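Local atomic coordinates of C-domain type II peptide synthetase (Streptomyces globisporus, PDB entry 4ZNM), a protein that belongs to the condensation-domain family of peptide synthetases. Residues F215-L220 with I351-E356; A159-A164 with S309-L314; I58-L63 with L141-Q146. One frame throughout, in Å; residues are numbered along the deposited sequence. Where two conformers were deposited one is given.

Contact 3 closes first along the chain and joins helix 60-73 to strand 137-143, next to edge strand 101-104 of the six-stranded sheet. Contacts 1 and 2 come later and interleave, their four segments alternating in sequence. Contact 2 sits near the middle of the molecule, where the chain leaving strand 148-156 enters helix 162-180 beside the run into strand 312-319. That strand leads on to contact 1: W216 CZ2 lies 4.1 Å from L314 CD1. Helix 162-180 also reaches contact 3, through Y176. Contacts 1 and 3 lie on opposite sides of the chain's centre, about 52 Å apart between centres; contact 2 lies in the interior, about 23 Å and 29 Å from them, centre to centre.

Contact 1 of 3, residues F215-L220 with I351-E356; sequences FWRKRL and IPEVPE
R217 on helix 207-219 reaches across to E353, and next to that pair V354 sits against the last turn of the same helix. The arginine grips a single oxygen: NE donates to E353 OE1 at 2.7 Å, nearly straight at 165°, while the bond from R217 NH2 to the same OE1 is weak. OE1 lies at the edge of the guanidinium, close to its plane, and NE meets it almost along the C-O axis; the two flat groups are turned 67° apart. E353 is bent at chi2 (-66°), and OE1 is the oxygen that meets the arginine. In this condensation-domain fold the contact joins the short 3-10 segment 351-353, in the loop before strand 366-373, to the C-terminal end of helix 207-219. With V354 CG1 anti to its carbonyl carbon, that methyl lies 4.0 Å from L220 CB and just as far from W216 O, the acceptor of L220 N. L220 is where the chain leaves helical geometry, and its side chain goes on to P315 and R317 of strand 312-319. The W216 indole leads away from 351-356, with F215 CE2 over one face, and gives its NE1 to H343 O.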
# COMPACT_ATOMS: atom_id res chain seq x y z
N PHE A 215 26.83 -3.18 5.75
CA PHE A 215 26.03 -4.40 5.84
C PHE A 215 25.36 -4.75 4.50
O PHE A 215 25.41 -5.89 4.06
CB PHE A 215 24.95 -4.28 6.92
CG PHE A 215 23.87 -5.33 6.80
CD1 PHE A 215 24.04 -6.56 7.38
CD2 PHE A 215 22.72 -5.09 6.09
CE1 PHE A 215 23.09 -7.53 7.25
CE2 PHE A 215 21.76 -6.07 5.94
CZ PHE A 215 21.94 -7.28 6.54
N TRP A 216 24.75 -3.77 3.84
CA TRP A 216 24.00 -4.03 2.62
C TRP A 216 24.89 -4.37 1.42
O TRP A 216 24.53 -5.24 0.62
CB TRP A 216 23.11 -2.84 2.29
CG TRP A 216 21.91 -2.76 3.18
CD1 TRP A 216 21.66 -1.84 4.17
CD2 TRP A 216 20.79 -3.65 3.18
NE1 TRP A 216 20.43 -2.09 4.75
CE2 TRP A 216 19.88 -3.20 4.16
CE3 TRP A 216 20.45 -4.77 2.42
CZ2 TRP A 216 18.67 -3.85 4.42
CZ3 TRP A 216 19.25 -5.39 2.66
CH2 TRP A 216 18.38 -4.95 3.65
N ARG A 217 26.02 -3.67 1.29
CA ARG A 217 26.99 -3.97 0.25
C ARG A 217 27.35 -5.45 0.33
O ARG A 217 27.37 -6.16 -0.69
CB ARG A 217 28.27 -3.13 0.40
CG ARG A 217 28.17 -1.71 -0.14
CD ARG A 217 29.53 -0.97 0.00
NE ARG A 217 29.36 0.37 0.59
CZ ARG A 217 29.79 0.75 1.79
NH1 ARG A 217 30.48 -0.08 2.58
NH2 ARG A 217 29.56 1.99 2.20
N LYS A 218 27.63 -5.92 1.54
CA LYS A 218 27.99 -7.34 1.72
C LYS A 218 26.79 -8.23 1.49
O LYS A 218 26.87 -9.20 0.76
CB LYS A 218 28.56 -7.60 3.12
CG LYS A 218 29.83 -6.84 3.45
CD LYS A 218 30.24 -7.02 4.91
CE LYS A 218 31.56 -6.33 5.20
NZ LYS A 218 31.96 -6.42 6.64
N ARG A 219 25.67 -7.92 2.14
CA ARG A 219 24.50 -8.77 2.07
C ARG A 219 23.95 -8.93 0.66
O ARG A 219 23.46 -10.00 0.29
CB ARG A 219 23.40 -8.21 2.95
CG ARG A 219 22.29 -9.19 3.22
CD ARG A 219 22.76 -10.40 4.05
NE ARG A 219 21.57 -11.07 4.50
CZ ARG A 219 20.84 -11.89 3.75
NH1 ARG A 219 21.23 -12.21 2.52
NH2 ARG A 219 19.72 -12.41 4.25
N LEU A 220 23.99 -7.86 -0.12
CA LEU A 220 23.43 -7.89 -1.46
C LEU A 220 24.48 -8.01 -2.56
O LEU A 220 24.19 -7.76 -3.73
CB LEU A 220 22.61 -6.63 -1.67
CG LEU A 220 21.37 -6.56 -0.80
CD1 LEU A 220 20.60 -5.29 -1.10
CD2 LEU A 220 20.47 -7.80 -0.96
N ILE A 351 20.39 2.20 -2.99
CA ILE A 351 20.57 1.58 -4.29
C ILE A 351 21.90 2.00 -4.98
O ILE A 351 22.50 1.19 -5.66
CB ILE A 351 19.36 1.87 -5.21
CG1 ILE A 351 19.55 1.20 -6.55
CG2 ILE A 351 19.11 3.34 -5.38
CD1 ILE A 351 19.39 -0.28 -6.51
N PRO A 352 22.38 3.24 -4.77
CA PRO A 352 23.65 3.54 -5.43
C PRO A 352 24.80 2.69 -4.89
O PRO A 352 25.81 2.55 -5.57
CB PRO A 352 23.88 5.03 -5.10
CG PRO A 352 22.57 5.54 -4.59
CD PRO A 352 21.93 4.35 -3.92
N GLU A 353 24.63 2.11 -3.70
CA GLU A 353 25.63 1.22 -3.10
C GLU A 353 25.61 -0.16 -3.72
O GLU A 353 26.60 -0.87 -3.69
CB GLU A 353 25.40 1.09 -1.59
CG GLU A 353 25.49 2.41 -0.83
CD GLU A 353 26.88 3.02 -0.86
OE1 GLU A 353 27.86 2.31 -0.52
OE2 GLU A 353 27.00 4.21 -1.21
N VAL A 354 24.47 -0.54 -4.27
CA VAL A 354 24.27 -1.84 -4.91
C VAL A 354 23.60 -1.61 -6.28
O VAL A 354 22.46 -2.04 -6.50
CB VAL A 354 23.43 -2.77 -4.02
CG1 VAL A 354 24.23 -3.20 -2.84
CG2 VAL A 354 22.16 -2.06 -3.53
N PRO A 355 24.33 -0.97 -7.21
CA PRO A 355 23.68 -0.36 -8.37
C PRO A 355 23.14 -1.31 -9.43
O PRO A 355 22.45 -0.81 -10.32
CB PRO A 355 24.78 0.54 -8.95
CG PRO A 355 26.04 -0.06 -8.51
CD PRO A 355 25.75 -0.62 -7.13
N GLU A 356 23.40 -2.62 -9.33
CA GLU A 356 22.87 -3.57 -10.31
C GLU A 356 21.66 -4.35 -9.77
O GLU A 356 21.09 -5.18 -10.46
CB GLU A 356 23.96 -4.56 -10.76
CG GLU A 356 25.22 -3.94 -11.39
CD GLU A 356 24.95 -3.13 -12.66
OE1 GLU A 356 23.92 -3.37 -13.32
OE2 GLU A 356 25.78 -2.26 -13.00

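Contact 2 of 3, residues A159-A164 with S309-L314; sequences AADAWA and SFINFL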
# COMPACT_ATOMS: atom_id res chain seq x y z
N ALA A 159 0.98 11.62 -1.59
CA ALA A 159 0.56 12.40 -0.44
C ALA A 159 0.16 11.54 0.77
O ALA A 159 0.13 12.03 1.87
CB ALA A 159 -0.62 13.30 -0.83
N ALA A 160 -0.19 10.28 0.55
CA ALA A 160 -0.74 9.42 1.60
C ALA A 160 -0.47 7.97 1.30
O ALA A 160 -0.60 7.53 0.16
CB ALA A 160 -2.27 9.67 1.74
N ASP A 161 -0.06 7.24 2.32
CA ASP A 161 -0.03 5.78 2.30
C ASP A 161 -1.21 5.18 3.12
O ASP A 161 -2.10 5.90 3.58
CB ASP A 161 1.33 5.27 2.81
CG ASP A 161 1.71 5.82 4.22
OD1 ASP A 161 0.83 6.25 5.00
OD2 ASP A 161 2.93 5.75 4.55
N ALA A 162 -1.23 3.85 3.27
CA ALA A 162 -2.36 3.19 3.95
C ALA A 162 -2.55 3.71 5.37
O ALA A 162 -3.67 4.02 5.78
CB ALA A 162 -2.19 1.69 3.94
N TRP A 163 -1.45 3.88 6.09
CA TRP A 163 -1.52 4.36 7.47
C TRP A 163 -2.10 5.77 7.49
O TRP A 163 -2.97 6.11 8.33
CB TRP A 163 -0.13 4.31 8.13
CG TRP A 163 -0.05 4.83 9.54
CD1 TRP A 163 -0.17 6.11 9.94
CD2 TRP A 163 0.21 4.07 10.73
NE1 TRP A 163 -0.01 6.21 11.29
CE2 TRP A 163 0.22 4.97 11.80
CE3 TRP A 163 0.42 2.71 10.98
CZ2 TRP A 163 0.45 4.56 13.11
CZ3 TRP A 163 0.64 2.31 12.29
CH2 TRP A 163 0.65 3.23 13.34
N ALA A 164 -1.69 6.59 6.54
CA ALA A 164 -2.21 7.95 6.43
C ALA A 164 -3.71 7.97 6.18
O ALA A 164 -4.40 8.86 6.66
CB ALA A 164 -1.49 8.74 5.31
N SER A 309 3.31 9.90 2.70
CA SER A 309 3.65 8.56 2.26
C SER A 309 5.06 8.20 2.75
O SER A 309 6.08 8.67 2.24
CB SER A 309 3.52 8.46 0.74
OG SER A 309 3.70 7.13 0.33
N PHE A 310 5.09 7.34 3.76
CA PHE A 310 6.29 6.97 4.49
C PHE A 310 6.92 5.67 4.04
O PHE A 310 8.00 5.33 4.48
CB PHE A 310 5.95 6.84 6.00
CG PHE A 310 5.75 8.16 6.68
CD1 PHE A 310 4.66 8.96 6.38
CD2 PHE A 310 6.63 8.59 7.65
CE1 PHE A 310 4.47 10.17 7.01
CE2 PHE A 310 6.44 9.80 8.29
CZ PHE A 310 5.36 10.59 7.96
N ILE A 311 6.22 4.90 3.21
CA ILE A 311 6.62 3.51 3.01
C ILE A 311 7.99 3.46 2.31
O ILE A 311 8.37 4.40 1.60
CB ILE A 311 5.57 2.72 2.23
CG1 ILE A 311 5.25 3.38 0.90
CG2 ILE A 311 4.31 2.53 3.11
CD1 ILE A 311 4.22 2.59 0.07
N ASN A 312 8.71 2.37 2.52
CA ASN A 312 10.10 2.28 2.04
C ASN A 312 10.38 0.90 1.42
O ASN A 312 10.13 -0.14 2.00
CB ASN A 312 11.05 2.57 3.19
CG ASN A 312 12.51 2.53 2.78
OD1 ASN A 312 12.90 3.09 1.74
ND2 ASN A 312 13.31 1.87 3.60
N PHE A 313 10.84 0.94 0.18
CA PHE A 313 11.22 -0.23 -0.61
C PHE A 313 12.41 -0.91 0.08
O PHE A 313 13.42 -0.27 0.33
CB PHE A 313 11.55 0.27 -2.03
CG PHE A 313 11.73 -0.78 -3.08
CD1 PHE A 313 10.66 -1.18 -3.87
CD2 PHE A 313 13.00 -1.31 -3.33
CE1 PHE A 313 10.84 -2.09 -4.90
CE2 PHE A 313 13.19 -2.22 -4.36
CZ PHE A 313 12.10 -2.61 -5.15
N LEU A 314 12.25 -2.18 0.44
CA LEU A 314 13.18 -2.85 1.34
C LEU A 314 13.53 -4.25 0.80
O LEU A 314 12.68 -5.15 0.81
CB LEU A 314 12.57 -2.96 2.73
CG LEU A 314 13.41 -3.70 3.79
CD1 LEU A 314 14.71 -2.95 4.05
CD2 LEU A 314 12.61 -3.93 5.08
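D161 points its carboxylate at the start of the segment 309-314 and takes the backbone N-H of F310. The bond from F310 N to D161 OD2 is 2.8 Å long and close to straight, 165° at the hydrogen, yet it arrives from above the carboxylate plane. The same oxygen lies beside the phenylalanine itself: F310 CB is 3.5 Å from D161 OD2, which sits near the ring's plane at its edge, with carboxylate and ring tilted 41° to one another. I311 CG2 comes in at 3.8 Å from D161 OD2, and S309 OG rests against the aspartate's methylene, 3.9 Å from D161 CB. D161 is the aspartate of the sequence HHTAADA, the HHxxxDG signature of condensation domains with alanine in the glycine's place, and its position just ahead of helix 162-180 makes it the N-cap. CG is swung between the backbone N and the carbonyl carbon (chi1 55°), which puts D161 OD1 within bonding range of A164 N, 3.0 Å away. The residue is buried, and its oxygens have different partners: OD1 takes A164 N and R298, OD2 takes F310 N. R298 adds to its salt bridge with OD1 a cation-pi contact to the F310 ring, so it touches both partners of the central bond. A backbone bond between D161 and G308 runs alongside.

Contact 3 of 3, residues I58-L63 with L141-Q146; sequences IDEETL and LGRFDQ
E60 and R143 meet in a salt bridge, with E60 OE2 2.7 Å from R143 NH1. The oxygen lies in the guanidinium plane, but NH1 reaches it on its anti side, and carboxylate and guanidinium stand 77° apart. Over one face of the guanidinium, near the rim, I58 CB is 3.8 Å from R143 NH2; Q146 NE2 lies over the opposite face. Next to this polar group the contact turns apolar: I58 CD1 and L141 CD2 meet tip to tip at 4.0 Å, and L63 CD2 adds to the same leucine methyl at 4.3 Å.

In the next shell, a water accepts hydrogen bonds from R143 NH2 (3.0 Å) and I58 N and donates to Q146 O (2.8 Å) and Q146 OE1. R143 is bent at chi3 (74°); the carboxylate oxygen and the water both lie at the edge of its guanidinium. E60 is placed by the opening turn of helix 60-73, whose N-cap D59 accepts T62 N and T62 OG1 on one oxygen, OD2, from opposite faces of its plane. R143, on strand 137-143, is bonded through its backbone to R103 and L105, and V102 of the adjoining strand packs on both E60 and R143. Acid and water at the guanidinium edge would probably hold its rotation, so the junction of helix and sheet combines a salt bridge and a bridging water with the neighbouring apolar contact.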
# COMPACT_ATOMS: atom_id res chain seq x y z
N ILE A 58 -26.21 11.24 9.12
CA ILE A 58 -25.12 12.07 8.60
C ILE A 58 -25.70 13.39 8.19
O ILE A 58 -26.71 13.42 7.49
CB ILE A 58 -24.44 11.44 7.38
CG1 ILE A 58 -23.73 10.14 7.76
CG2 ILE A 58 -23.46 12.46 6.72
CD1 ILE A 58 -23.29 9.37 6.52
N ASP A 59 -25.07 14.49 8.62
CA ASP A 59 -25.38 15.82 8.08
C ASP A 59 -24.35 16.12 7.00
O ASP A 59 -23.19 16.41 7.31
CB ASP A 59 -25.38 16.89 9.15
CG ASP A 59 -25.83 18.24 8.61
OD1 ASP A 59 -27.04 18.41 8.41
OD2 ASP A 59 -24.99 19.12 8.36
N GLU A 60 -24.76 16.07 5.74
CA GLU A 60 -23.83 16.10 4.63
C GLU A 60 -23.03 17.39 4.58
O GLU A 60 -21.83 17.39 4.34
CB GLU A 60 -24.60 15.92 3.33
CG GLU A 60 -25.17 14.52 3.15
CD GLU A 60 -26.24 14.43 2.04
OE1 GLU A 60 -26.34 15.35 1.18
OE2 GLU A 60 -27.01 13.43 2.07
N GLU A 61 -23.70 18.50 4.85
CA GLU A 61 -23.04 19.80 4.81
C GLU A 61 -21.93 19.89 5.85
O GLU A 61 -20.90 20.49 5.61
CB GLU A 61 -24.06 20.92 5.04
CG GLU A 61 -23.43 22.30 5.14
CD GLU A 61 -24.47 23.40 5.29
OE1 GLU A 61 -24.09 24.52 5.67
OE2 GLU A 61 -25.67 23.13 5.03
N THR A 62 -22.16 19.29 7.02
CA THR A 62 -21.16 19.33 8.08
C THR A 62 -20.02 18.38 7.75
O THR A 62 -18.88 18.66 8.07
CB THR A 62 -21.78 18.98 9.45
OG1 THR A 62 -22.84 19.88 9.71
CG2 THR A 62 -20.75 19.11 10.61
N LEU A 63 -20.32 17.26 7.10
CA LEU A 63 -19.28 16.33 6.70
C LEU A 63 -18.37 16.99 5.67
O LEU A 63 -17.15 16.79 5.70
CB LEU A 63 -19.86 15.02 6.16
CG LEU A 63 -18.82 13.98 5.81
CD1 LEU A 63 -18.12 13.44 7.06
CD2 LEU A 63 -19.45 12.82 5.07
N LEU A 141 -19.65 10.05 -0.91
CA LEU A 141 -20.52 9.39 0.05
C LEU A 141 -21.70 8.72 -0.66
O LEU A 141 -22.50 9.39 -1.32
CB LEU A 141 -21.02 10.42 1.07
CG LEU A 141 -21.93 9.83 2.16
CD1 LEU A 141 -21.13 8.97 3.13
CD2 LEU A 141 -22.62 10.95 2.87
N GLY A 142 -21.75 7.39 -0.58
CA GLY A 142 -22.89 6.65 -1.11
C GLY A 142 -23.87 6.28 -0.01
O GLY A 142 -23.56 5.48 0.86
N ARG A 143 -25.07 6.85 -0.03
CA ARG A 143 -26.03 6.59 1.06
C ARG A 143 -27.04 5.58 0.64
O ARG A 143 -27.61 5.69 -0.43
CB ARG A 143 -26.72 7.87 1.48
CG ARG A 143 -25.74 8.99 1.83
CD ARG A 143 -26.45 10.16 2.46
NE ARG A 143 -26.84 9.86 3.82
CZ ARG A 143 -27.42 10.72 4.65
NH1 ARG A 143 -27.68 11.97 4.27
NH2 ARG A 143 -27.76 10.32 5.86
N PHE A 144 -27.29 4.60 1.49
CA PHE A 144 -28.40 3.69 1.26
C PHE A 144 -29.72 4.22 1.80
O PHE A 144 -30.77 4.11 1.15
CB PHE A 144 -28.09 2.35 1.90
CG PHE A 144 -26.82 1.73 1.38
CD1 PHE A 144 -26.77 1.19 0.11
CD2 PHE A 144 -25.69 1.69 2.17
CE1 PHE A 144 -25.60 0.60 -0.36
CE2 PHE A 144 -24.53 1.10 1.70
CZ PHE A 144 -24.49 0.57 0.43
N ASP A 145 -29.67 4.75 3.01
CA ASP A 145 -30.86 5.29 3.68
C ASP A 145 -30.32 6.27 4.71
O ASP A 145 -29.12 6.61 4.68
CB ASP A 145 -31.73 4.17 4.27
CG ASP A 145 -31.01 3.34 5.32
OD1 ASP A 145 -30.17 3.90 6.05
OD2 ASP A 145 -31.30 2.12 5.44
N GLN A 146 -31.18 6.76 5.60
CA GLN A 146 -30.82 7.89 6.46
C GLN A 146 -29.81 7.48 7.54
O GLN A 146 -29.26 8.33 8.24
CB GLN A 146 -32.08 8.50 7.09
CG GLN A 146 -32.90 9.35 6.13
CD GLN A 146 -32.13 10.59 5.65
OE1 GLN A 146 -31.82 11.48 6.43
NE2 GLN A 146 -31.80 10.61 4.37
O HOH W 1 -29.29 11.16 8.26